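Local coordinates for lectin (Trichosanthes anguina, PDB 4HR6), which probably binds carbohydrate as a nontoxic, three-chain seed lectin homologous to type II ribosome-inactivating proteins, at residues T17-V22 with V26-Q31; S38-N43 with L47-L52. One frame throughout, in Å; residues are numbered along the deposited sequence.

Interaction 1 of 2, residues T17-V22 with V26-Q31; sequences TLAIDV and VAVAYQ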
ATOM      1  N   THR B  17      23.795   9.422 -17.421  1.00 33.26           N
ATOM      2  CA  THR B  17      23.558   9.930 -16.090  1.00 33.53           C
ATOM      3  C   THR B  17      22.282  10.748 -16.119  1.00 32.93           C
ATOM      4  O   THR B  17      22.162  11.703 -16.877  1.00 35.18           O
ATOM      5  CB  THR B  17      24.711  10.812 -15.606  1.00 31.26           C
ATOM      6  OG1 THR B  17      25.877  10.012 -15.481  1.00 36.07           O
ATOM      7  CG2 THR B  17      24.403  11.404 -14.248  1.00 30.35           C
ATOM      8  N   LEU B  18      21.362  10.387 -15.242  1.00 33.21           N
ATOM      9  CA  LEU B  18      20.053  10.976 -15.199  1.00 34.05           C
ATOM     10  C   LEU B  18      19.904  11.777 -13.906  1.00 33.36           C
ATOM     11  O   LEU B  18      20.241  11.288 -12.823  1.00 35.21           O
ATOM     12  CB  LEU B  18      19.056   9.843 -15.275  1.00 38.96           C
ATOM     13  CG  LEU B  18      17.580  10.160 -15.239  1.00 43.76           C
ATOM     14  CD1 LEU B  18      17.131  10.751 -16.556  1.00 44.30           C
ATOM     15  CD2 LEU B  18      16.852   8.859 -14.936  1.00 46.44           C
ATOM     16  N   ALA B  19      19.414  13.009 -14.024  1.00 31.22           N
ATOM     17  CA  ALA B  19      19.297  13.907 -12.876  1.00 32.85           C
ATOM     18  C   ALA B  19      17.839  14.069 -12.478  1.00 31.71           C
ATOM     19  O   ALA B  19      16.970  14.275 -13.320  1.00 32.44           O
ATOM     20  CB  ALA B  19      19.918  15.270 -13.187  1.00 31.88           C
ATOM     21  N   ILE B  20      17.589  13.958 -11.184  1.00 33.64           N
ATOM     22  CA  ILE B  20      16.242  13.910 -10.642  1.00 35.80           C
ATOM     23  C   ILE B  20      16.090  14.996  -9.597  1.00 32.60           C
ATOM     24  O   ILE B  20      16.914  15.103  -8.701  1.00 31.80           O
ATOM     25  CB  ILE B  20      15.961  12.541  -9.976  1.00 39.08           C
ATOM     26  CG1 ILE B  20      15.529  11.515 -11.017  1.00 43.07           C
ATOM     27  CG2 ILE B  20      14.852  12.642  -8.944  1.00 38.99           C
ATOM     28  CD1 ILE B  20      16.653  10.971 -11.847  1.00 45.92           C
ATOM     29  N   ASP B  21      15.030  15.785  -9.730  1.00 31.35           N
ATOM     30  CA  ASP B  21      14.663  16.820  -8.768  1.00 31.79           C
ATOM     31  C   ASP B  21      14.034  16.124  -7.568  1.00 31.44           C
ATOM     32  O   ASP B  21      12.993  15.523  -7.714  1.00 31.58           O
ATOM     33  CB  ASP B  21      13.648  17.753  -9.431  1.00 34.65           C
ATOM     34  CG  ASP B  21      13.338  19.012  -8.600  1.00 38.12           C
ATOM     35  OD1 ASP B  21      13.589  19.034  -7.380  1.00 38.96           O
ATOM     36  OD2 ASP B  21      12.825  19.988  -9.190  1.00 39.88           O
ATOM     37  N   VAL B  22      14.650  16.183  -6.391  1.00 32.29           N
ATOM     38  CA  VAL B  22      14.099  15.474  -5.214  1.00 35.72           C
ATOM     39  C   VAL B  22      12.818  16.118  -4.682  1.00 37.01           C
ATOM     40  O   VAL B  22      12.057  15.488  -3.968  1.00 38.00           O
ATOM     41  CB  VAL B  22      15.121  15.341  -4.059  1.00 38.63           C
ATOM     42  CG1 VAL B  22      16.434  14.760  -4.580  1.00 43.23           C
ATOM     43  CG2 VAL B  22      15.385  16.679  -3.385  1.00 39.12           C
ATOM     44  N   VAL B  26      10.908  14.209 -10.253  1.00 32.54           N
ATOM     45  CA  VAL B  26      10.833  14.097 -11.697  1.00 32.51           C
ATOM     46  C   VAL B  26      12.240  14.139 -12.268  1.00 31.62           C
ATOM     47  O   VAL B  26      13.141  14.756 -11.688  1.00 30.44           O
ATOM     48  CB  VAL B  26      10.011  15.226 -12.354  1.00 34.43           C
ATOM     49  CG1 VAL B  26       8.538  15.087 -11.999  1.00 35.26           C
ATOM     50  CG2 VAL B  26      10.549  16.608 -11.956  1.00 34.28           C
ATOM     51  N   ALA B  27      12.401  13.498 -13.417  1.00 28.23           N
ATOM     52  CA  ALA B  27      13.615  13.602 -14.195  1.00 28.87           C
ATOM     53  C   ALA B  27      13.682  14.984 -14.834  1.00 25.84           C
ATOM     54  O   ALA B  27      12.718  15.440 -15.391  1.00 27.36           O
ATOM     55  CB  ALA B  27      13.632  12.527 -15.263  1.00 28.75           C
ATOM     56  N   VAL B  28      14.816  15.649 -14.730  1.00 27.56           N
ATOM     57  CA  VAL B  28      14.961  16.992 -15.316  1.00 27.66           C
ATOM     58  C   VAL B  28      15.990  17.103 -16.438  1.00 25.77           C
ATOM     59  O   VAL B  28      15.915  18.017 -17.254  1.00 26.94           O
ATOM     60  CB  VAL B  28      15.296  18.057 -14.242  1.00 27.84           C
ATOM     61  CG1 VAL B  28      14.232  18.080 -13.174  1.00 29.30           C
ATOM     62  CG2 VAL B  28      16.648  17.821 -13.614  1.00 30.94           C
ATOM     63  N   ALA B  29      16.988  16.234 -16.433  1.00 26.74           N
ATOM     64  CA  ALA B  29      18.054  16.301 -17.408  1.00 27.76           C
ATOM     65  C   ALA B  29      18.823  15.004 -17.440  1.00 27.79           C
ATOM     66  O   ALA B  29      18.738  14.202 -16.509  1.00 27.05           O
ATOM     67  CB  ALA B  29      19.020  17.425 -17.048  1.00 30.20           C
ATOM     68  N   TYR B  30      19.582  14.802 -18.512  1.00 27.83           N
ATOM     69  CA  TYR B  30      20.565  13.718 -18.533  1.00 28.99           C
ATOM     70  C   TYR B  30      21.770  14.085 -19.376  1.00 29.66           C
ATOM     71  O   TYR B  30      21.708  15.003 -20.193  1.00 28.65           O
ATOM     72  CB  TYR B  30      19.959  12.403 -19.063  1.00 27.52           C
ATOM     73  CG  TYR B  30      19.935  12.251 -20.573  1.00 26.62           C
ATOM     74  CD1 TYR B  30      20.918  11.511 -21.245  1.00 28.07           C
ATOM     75  CD2 TYR B  30      18.937  12.823 -21.321  1.00 27.12           C
ATOM     76  CE1 TYR B  30      20.888  11.355 -22.622  1.00 26.60           C
ATOM     77  CE2 TYR B  30      18.902  12.692 -22.692  1.00 27.12           C
ATOM     78  CZ  TYR B  30      19.876  11.952 -23.332  1.00 26.86           C
ATOM     79  OH  TYR B  30      19.820  11.826 -24.682  1.00 27.28           O
ATOM     80  N   GLN B  31      22.831  13.306 -19.194  1.00 30.78           N
ATOM     81  CA  GLN B  31      24.045  13.417 -19.980  1.00 35.27           C
ATOM     82  C   GLN B  31      24.550  12.018 -20.377  1.00 33.12           C
ATOM     83  O   GLN B  31      24.665  11.139 -19.525  1.00 31.50           O
ATOM     84  CB  GLN B  31      25.145  14.104 -19.169  1.00 37.28           C
ATOM     85  CG  GLN B  31      26.268  14.640 -20.055  1.00 42.33           C
ATOM     86  CD  GLN B  31      27.566  14.915 -19.314  1.00 44.33           C
ATOM     87  OE1 GLN B  31      27.654  14.766 -18.104  1.00 44.97           O
ATOM     88  NE2 GLN B  31      28.588  15.316 -20.059  1.00 51.04           N
TER
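Ala19 N donates to Ala29 O over 2.8 Å, the shortest of five backbone hydrogen bonds between 17-22 and 26-31, and its N-H points almost straight at the acceptor (170°). The carbonyl oxygen of Ala19 is gripped in turn by Val28 N at 2.9 Å, with Ala27 CA lending a C-H...O contact to the same atom. Ala19 therefore bonds to two successive residues of its partner. This is a beta bulge in an antiparallel hairpin: Ala19 pairs with Ala29 but Ile20 with Ala27, and Val28, whose psi is -26°, is the extra residue. Val28 CG2 lies 3.6 Å from Ala19 O and against the small CB of Ala19, and its other methyl, CG1, meets Asp21 CB at 3.8 Å. On the face carrying Leu18, Ile20, Ala27 and Tyr30, Leu18 CG is anti to the backbone N (chi1 180°), which brings CD1 in beside the partner strand, 4.1 Å from both Ala27 CB and Tyr30 CB. Apolar residues suit this face because helix 103-119 covers it, Leu115 touching Ile20 and Leu103 touching Tyr30. Tyr30 CB approaches Thr17 O at 3.2 Å, and the hydroxyl at the other end of Tyr30 is hydrogen-bonded to Leu95 O. Buried Asp21 would probably be costly as a lone charge; its OD1 forms a salt bridge with Arg2 and accepts from Glu23 N.

Interaction 2 of 2, residues S38-N43 with L47-L52; sequences SYFFLN and LAFHTL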
ATOM      1  N   SER B  38      24.384  17.926 -22.992  1.00 32.26           N
ATOM      2  CA  SER B  38      23.436  17.515 -21.996  1.00 30.88           C
ATOM      3  C   SER B  38      22.054  17.922 -22.504  1.00 30.52           C
ATOM      4  O   SER B  38      21.917  18.765 -23.404  1.00 30.98           O
ATOM      5  CB  SER B  38      23.769  18.152 -20.643  1.00 32.33           C
ATOM      6  OG  SER B  38      23.657  19.570 -20.692  1.00 31.07           O
ATOM      7  N   TYR B  39      21.018  17.299 -21.959  1.00 29.40           N
ATOM      8  CA  TYR B  39      19.669  17.523 -22.461  1.00 27.49           C
ATOM      9  C   TYR B  39      18.739  17.752 -21.297  1.00 27.63           C
ATOM     10  O   TYR B  39      18.752  17.002 -20.327  1.00 27.98           O
ATOM     11  CB  TYR B  39      19.216  16.349 -23.317  1.00 27.95           C
ATOM     12  CG  TYR B  39      20.161  16.067 -24.446  1.00 27.74           C
ATOM     13  CD1 TYR B  39      21.261  15.265 -24.250  1.00 28.78           C
ATOM     14  CD2 TYR B  39      19.977  16.649 -25.690  1.00 29.16           C
ATOM     15  CE1 TYR B  39      22.159  15.027 -25.263  1.00 30.85           C
ATOM     16  CE2 TYR B  39      20.876  16.423 -26.715  1.00 31.57           C
ATOM     17  CZ  TYR B  39      21.966  15.600 -26.489  1.00 31.57           C
ATOM     18  OH  TYR B  39      22.886  15.344 -27.485  1.00 36.18           O
ATOM     19  N   PHE B  40      17.963  18.827 -21.391  1.00 27.15           N
ATOM     20  CA  PHE B  40      17.130  19.300 -20.303  1.00 26.83           C
ATOM     21  C   PHE B  40      15.712  19.302 -20.804  1.00 28.86           C
ATOM     22  O   PHE B  40      15.468  19.679 -21.954  1.00 29.17           O
ATOM     23  CB  PHE B  40      17.518  20.725 -19.899  1.00 26.45           C
ATOM     24  CG  PHE B  40      18.724  20.798 -19.020  1.00 26.61           C
ATOM     25  CD1 PHE B  40      19.986  20.588 -19.533  1.00 27.80           C
ATOM     26  CD2 PHE B  40      18.598  21.086 -17.669  1.00 27.69           C
ATOM     27  CE1 PHE B  40      21.103  20.665 -18.712  1.00 28.80           C
ATOM     28  CE2 PHE B  40      19.704  21.148 -16.841  1.00 27.88           C
ATOM     29  CZ  PHE B  40      20.966  20.942 -17.365  1.00 28.79           C
ATOM     30  N   PHE B  41      14.780  18.876 -19.951  1.00 29.08           N
ATOM     31  CA  PHE B  41      13.367  19.024 -20.272  1.00 29.23           C
ATOM     32  C   PHE B  41      13.012  20.496 -20.308  1.00 29.01           C
ATOM     33  O   PHE B  41      13.593  21.304 -19.596  1.00 28.58           O
ATOM     34  CB  PHE B  41      12.485  18.290 -19.252  1.00 29.08           C
ATOM     35  CG  PHE B  41      12.470  16.796 -19.436  1.00 29.03           C
ATOM     36  CD1 PHE B  41      13.343  15.989 -18.735  1.00 29.09           C
ATOM     37  CD2 PHE B  41      11.610  16.207 -20.345  1.00 30.13           C
ATOM     38  CE1 PHE B  41      13.355  14.619 -18.913  1.00 30.10           C
ATOM     39  CE2 PHE B  41      11.614  14.829 -20.531  1.00 31.22           C
ATOM     40  CZ  PHE B  41      12.487  14.034 -19.812  1.00 30.86           C
ATOM     41  N   LEU B  42      12.025  20.808 -21.132  1.00 31.16           N
ATOM     42  CA  LEU B  42      11.543  22.145 -21.352  1.00 31.50           C
ATOM     43  C   LEU B  42      11.076  22.798 -20.032  1.00 31.91           C
ATOM     44  O   LEU B  42      11.218  23.994 -19.848  1.00 29.27           O
ATOM     45  CB  LEU B  42      10.418  22.080 -22.377  1.00 32.43           C
ATOM     46  CG  LEU B  42       9.808  23.359 -22.948  1.00 36.64           C
ATOM     47  CD1 LEU B  42      10.882  24.300 -23.492  1.00 37.20           C
ATOM     48  CD2 LEU B  42       8.824  22.958 -24.034  1.00 35.32           C
ATOM     49  N   ASN B  43      10.551  22.005 -19.108  1.00 30.31           N
ATOM     50  CA  ASN B  43      10.081  22.534 -17.852  1.00 29.37           C
ATOM     51  C   ASN B  43      11.018  22.223 -16.713  1.00 29.38           C
ATOM     52  O   ASN B  43      10.626  22.295 -15.560  1.00 33.44           O
ATOM     53  CB  ASN B  43       8.678  22.016 -17.561  1.00 29.38           C
ATOM     54  CG  ASN B  43       8.654  20.528 -17.297  1.00 29.47           C
ATOM     55  OD1 ASN B  43       9.454  19.789 -17.845  1.00 28.08           O
ATOM     56  ND2 ASN B  43       7.736  20.088 -16.466  1.00 29.19           N
ATOM     57  N   LEU B  47      16.990  26.499 -11.587  1.00 35.46           N
ATOM     58  CA  LEU B  47      18.145  26.133 -10.828  1.00 38.12           C
ATOM     59  C   LEU B  47      18.904  24.942 -11.434  1.00 36.54           C
ATOM     60  O   LEU B  47      20.112  24.830 -11.241  1.00 33.03           O
ATOM     61  CB  LEU B  47      17.705  25.792  -9.405  1.00 42.80           C
ATOM     62  CG  LEU B  47      18.826  25.529  -8.404  1.00 46.53           C
ATOM     63  CD1 LEU B  47      19.438  26.853  -7.978  1.00 49.09           C
ATOM     64  CD2 LEU B  47      18.292  24.773  -7.201  1.00 49.33           C
ATOM     65  N   ALA B  48      18.189  24.045 -12.124  1.00 33.35           N
ATOM     66  CA  ALA B  48      18.825  22.915 -12.800  1.00 33.76           C
ATOM     67  C   ALA B  48      19.857  23.386 -13.822  1.00 31.76           C
ATOM     68  O   ALA B  48      20.941  22.812 -13.913  1.00 30.69           O
ATOM     69  CB  ALA B  48      17.792  22.025 -13.479  1.00 33.28           C
ATOM     70  N   PHE B  49      19.520  24.417 -14.590  1.00 31.23           N
ATOM     71  CA  PHE B  49      20.447  24.907 -15.618  1.00 35.11           C
ATOM     72  C   PHE B  49      21.703  25.532 -15.032  1.00 36.97           C
ATOM     73  O   PHE B  49      22.739  25.565 -15.697  1.00 38.41           O
ATOM     74  CB  PHE B  49      19.784  25.933 -16.521  1.00 33.12           C
ATOM     75  CG  PHE B  49      18.691  25.371 -17.347  1.00 34.56           C
ATOM     76  CD1 PHE B  49      17.389  25.413 -16.908  1.00 35.19           C
ATOM     77  CD2 PHE B  49      18.968  24.776 -18.566  1.00 36.27           C
ATOM     78  CE1 PHE B  49      16.371  24.884 -17.675  1.00 35.71           C
ATOM     79  CE2 PHE B  49      17.957  24.260 -19.343  1.00 34.68           C
ATOM     80  CZ  PHE B  49      16.659  24.304 -18.892  1.00 34.71           C
ATOM     81  N   HIS B  50      21.593  26.047 -13.809  1.00 39.14           N
ATOM     82  CA  HIS B  50      22.667  26.798 -13.190  1.00 42.36           C
ATOM     83  C   HIS B  50      23.576  25.898 -12.417  1.00 42.11           C
ATOM     84  O   HIS B  50      24.704  26.262 -12.178  1.00 44.62           O
ATOM     85  CB  HIS B  50      22.122  27.921 -12.297  1.00 44.98           C
ATOM     86  CG  HIS B  50      21.600  29.085 -13.077  1.00 50.24           C
ATOM     87  ND1 HIS B  50      20.276  29.203 -13.442  1.00 53.37           N
ATOM     88  CD2 HIS B  50      22.232  30.158 -13.608  1.00 52.48           C
ATOM     89  CE1 HIS B  50      20.111  30.306 -14.151  1.00 54.89           C
ATOM     90  NE2 HIS B  50      21.283  30.907 -14.262  1.00 55.30           N
ATOM     91  N   THR B  51      23.103  24.713 -12.053  1.00 40.73           N
ATOM     92  CA  THR B  51      23.875  23.828 -11.211  1.00 40.21           C
ATOM     93  C   THR B  51      24.224  22.490 -11.845  1.00 39.47           C
ATOM     94  O   THR B  51      25.120  21.833 -11.349  1.00 41.23           O
ATOM     95  CB  THR B  51      23.153  23.555  -9.866  1.00 43.20           C
ATOM     96  OG1 THR B  51      21.835  23.095 -10.120  1.00 43.79           O
ATOM     97  CG2 THR B  51      23.054  24.820  -9.023  1.00 44.98           C
ATOM     98  N   LEU B  52      23.538  22.060 -12.908  1.00 37.97           N
ATOM     99  CA  LEU B  52      23.824  20.735 -13.478  1.00 37.08           C
ATOM    100  C   LEU B  52      24.485  20.819 -14.833  1.00 32.29           C
ATOM    101  O   LEU B  52      24.057  21.570 -15.689  1.00 30.30           O
ATOM    102  CB  LEU B  52      22.547  19.916 -13.652  1.00 38.68           C
ATOM    103  CG  LEU B  52      21.750  19.544 -12.413  1.00 40.34           C
ATOM    104  CD1 LEU B  52      20.382  19.020 -12.831  1.00 40.26           C
ATOM    105  CD2 LEU B  52      22.513  18.519 -11.593  1.00 41.53           C
TER
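Phe40 and Phe49 join the two segments through an offset stack, ring centroids 4.5 Å apart and planes inclined by 19°. The side chains slide past each other in opposite directions, so overlap is partial: Phe49 CD2 lies over one face of Phe40, toward its rim, while Phe49 CE2 sits just beyond the ring outline near Phe40 CB, CG and CD2, and Phe40 CD2 lies over one face of Phe49. The nearest carbons of the pair include Phe40 CG and Phe49 CE2, 3.6 Å apart. Both rings have CG anti to the carbonyl carbon; for Phe49 (chi1 -66°) this swings the ring back to the strand although its CB starts off to one side. Flat aromatic residues suit the place because each offers a broad apolar face to the other.

Further apolar contact comes at the far edge of the Phe40 ring. Its CE2 meets Ala48 CB at 4.0 Å and its CZ meets Leu52 CB at 4.2 Å, the short alanine letting the ring come close to the helix backbone.

Polar atoms meet that same edge near the ring plane. Ala48 O lies 3.6 Å from Phe40 CE2 and Leu52 O 3.6 Å from Phe40 CZ, where the slightly positive C-H rim suits a carbonyl oxygen. From strand 57-60, Gln58 NE2 hydrogen-bonds to Phe49 O and weakly to Leu52 O.

Within the helix, Leu47 O accepts from Thr51 OG1 at 2.7 Å and from His50 N, the two donors coming from opposite faces of its plane. Threonine thus returns its hydroxyl to the helix backbone near the last turn.

Strand 37-40, helix 46-51 and the parallel strand 57-60 form a beta-alpha-beta unit, in which Phe40, with Phe3 of strand 3-9, packs the short helix against the sheet.

Overall arrangement
Interactions 1 and 2 follow one another along the chain, the first closing before the second opens, and their centres lie 8 Å apart. They share the mixed sheet in which five strands lie side by side in sequence order, 3-9 and 57-60 being outermost within this chain. Strand 26-32 of the hairpin is next to strand 37-40, and the two contacts touch directly there: Tyr30 N lies 3.0 Å from Tyr39 O, a probable hydrogen bond. Helix 46-51 lies on the sheet face that carries Ala29, which Phe40 touches, while helix 103-119 lies on the other face. Both contacts belong to the N-terminal sheet of the ribosome-inactivating-protein family fold, where the hairpin leads on into the beta-alpha-beta unit.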